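Local coordinates for protein restriction endonuclease LpnPI (PDB 4RZL) that probably recognises DNA carrying modified cytosine through this N-terminal SRA-like domain of a modification-dependent restriction endonuclease, at residues Met51-Arg55 and Ile66-Thr70. Numbering follows the deposited sequence.
Sequences MGGFR and IVLYT
Arg55 and Val67 face each other as an antiparallel hydrogen-bonded pair, Arg55 N reaching Val67 O at 2.9 Å and Val67 N returning to Arg55 O at 2.7 Å, while Phe54 and Leu68 form the adjoining non-hydrogen-bonded pair. Tyr69 N extends the ladder to Gly53 O (2.8 Å) in a nearly straight bond, 173° at the hydrogen, so the pairing runs into the turn that leads to the strand. On the face of Phe54 and Leu68 the contact is apolar: CG anti to the backbone N (chi1 177°) lays the aromatic ring toward Leu68 and Ile66, bringing Phe54 CD2 to 3.6 Å from Leu68 CD2 and Phe54 CE2 to 3.7 Å from Ile66 CG2, both methyls approaching obliquely. On the opposite face, that of Arg55 and Val67, the extended Arg55 chain runs alongside Tyr69 and points the same way. Arg55 NE donates to a lone pair of Gly52 O at 2.9 Å, in the planes of both carbonyl and guanidinium, which fixes the group's rotation. Tyr69 turns a ring edge to that same oxygen, its CD2 3.8 Å from Gly52 O, and the ring stands 69° to the guanidinium plane, too steep for a parallel stack. Arg55 NH1 is gripped further by Gly49 O and by a salt bridge to Asp39, which ties residues on both sides of helix 40-44 to the hairpin. In the mixed sheet of this DNA-recognition domain, strand 65-70 pairs with 54-57 as an antiparallel beta hairpin and in parallel with 132-137 along its other edge, while Phe54 and Ile66 pack on Thr111 of helix 108-119 and Phe54 and Leu68 reach Tyr90 of strand 87-91.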
loop_
_atom_site.group_PDB
_atom_site.type_symbol
_atom_site.label_atom_id
_atom_site.label_comp_id
_atom_site.label_asym_id
_atom_site.label_seq_id
_atom_site.Cartn_x
_atom_site.Cartn_y
_atom_site.Cartn_z
ATOM N N MET A 51 -8.973 9.676 2.626
ATOM C CA MET A 51 -9.335 8.867 3.799
ATOM C C MET A 51 -9.355 7.364 3.521
ATOM O O MET A 51 -9.707 6.937 2.428
ATOM C CB MET A 51 -10.710 9.277 4.348
ATOM C CG MET A 51 -10.647 10.131 5.613
ATOM N N GLY A 52 -8.980 6.574 4.525
ATOM C CA GLY A 52 -9.126 5.130 4.454
ATOM C C GLY A 52 -7.831 4.340 4.448
ATOM O O GLY A 52 -6.792 4.832 3.997
ATOM N N GLY A 53 -7.903 3.108 4.950
ATOM C CA GLY A 53 -6.769 2.204 4.956
ATOM C C GLY A 53 -6.522 1.639 3.572
ATOM O O GLY A 53 -5.428 1.153 3.251
ATOM N N PHE A 54 -7.557 1.692 2.746
ATOM C CA PHE A 54 -7.475 1.181 1.394
ATOM C C PHE A 54 -7.987 2.237 0.429
ATOM O O PHE A 54 -9.138 2.650 0.514
ATOM C CB PHE A 54 -8.274 -0.129 1.249
ATOM C CG PHE A 54 -8.282 -0.671 -0.150
ATOM C CD1 PHE A 54 -9.223 -0.239 -1.074
ATOM C CD2 PHE A 54 -7.334 -1.598 -0.550
ATOM C CE1 PHE A 54 -9.218 -0.719 -2.376
ATOM C CE2 PHE A 54 -7.325 -2.086 -1.850
ATOM C CZ PHE A 54 -8.266 -1.643 -2.761
ATOM N N ARG A 55 -7.132 2.695 -0.478
ATOM C CA ARG A 55 -7.542 3.738 -1.413
ATOM C C ARG A 55 -7.113 3.378 -2.819
ATOM O O ARG A 55 -6.112 2.698 -3.014
ATOM C CB ARG A 55 -6.950 5.093 -1.012
ATOM C CG ARG A 55 -7.058 5.414 0.473
ATOM C CD ARG A 55 -6.559 6.826 0.784
ATOM N NE ARG A 55 -6.300 7.026 2.210
ATOM C CZ ARG A 55 -5.850 8.162 2.731
ATOM N NH1 ARG A 55 -5.631 9.206 1.952
ATOM N NH2 ARG A 55 -5.630 8.260 4.031
ATOM N N ILE A 66 -3.189 1.458 -6.386
ATOM C CA ILE A 66 -3.763 1.228 -5.075
ATOM C C ILE A 66 -2.823 1.728 -3.985
ATOM O O ILE A 66 -1.625 1.468 -4.008
ATOM C CB ILE A 66 -4.076 -0.258 -4.878
ATOM C CG1 ILE A 66 -5.293 -0.635 -5.735
ATOM C CG2 ILE A 66 -4.306 -0.567 -3.415
ATOM C CD1 ILE A 66 -5.535 -2.093 -5.805
ATOM N N VAL A 67 -3.375 2.449 -3.022
ATOM C CA VAL A 67 -2.597 2.856 -1.874
ATOM C C VAL A 67 -3.107 2.107 -0.642
ATOM O O VAL A 67 -4.313 2.024 -0.400
ATOM C CB VAL A 67 -2.663 4.390 -1.643
ATOM C CG1 VAL A 67 -2.111 4.748 -0.285
ATOM C CG2 VAL A 67 -1.909 5.119 -2.734
ATOM N N LEU A 68 -2.176 1.532 0.105
ATOM C CA LEU A 68 -2.477 0.904 1.377
ATOM C C LEU A 68 -1.916 1.769 2.474
ATOM O O LEU A 68 -0.736 2.123 2.455
ATOM C CB LEU A 68 -1.882 -0.502 1.471
ATOM C CG LEU A 68 -2.290 -1.482 0.374
ATOM C CD1 LEU A 68 -1.660 -2.841 0.666
ATOM C CD2 LEU A 68 -3.804 -1.560 0.275
ATOM N N TYR A 69 -2.758 2.092 3.446
ATOM C CA TYR A 69 -2.364 2.976 4.522
ATOM C C TYR A 69 -2.698 2.337 5.861
ATOM O O TYR A 69 -3.808 1.850 6.072
ATOM C CB TYR A 69 -3.062 4.340 4.366
ATOM C CG TYR A 69 -2.906 5.209 5.573
ATOM C CD1 TYR A 69 -1.666 5.721 5.905
ATOM C CD2 TYR A 69 -3.988 5.507 6.394
ATOM C CE1 TYR A 69 -1.492 6.506 7.014
ATOM C CE2 TYR A 69 -3.826 6.303 7.514
ATOM C CZ TYR A 69 -2.565 6.803 7.813
ATOM O OH TYR A 69 -2.352 7.593 8.914
ATOM N N THR A 70 -1.731 2.319 6.766
ATOM C CA THR A 70 -1.978 1.758 8.077
ATOM C C THR A 70 -1.362 2.632 9.168
ATOM O O THR A 70 -0.319 3.257 8.966
ATOM C CB THR A 70 -1.413 0.334 8.199
ATOM O OG1 THR A 70 -1.505 -0.087 9.563
ATOM C CG2 THR A 70 0.036 0.287 7.774
#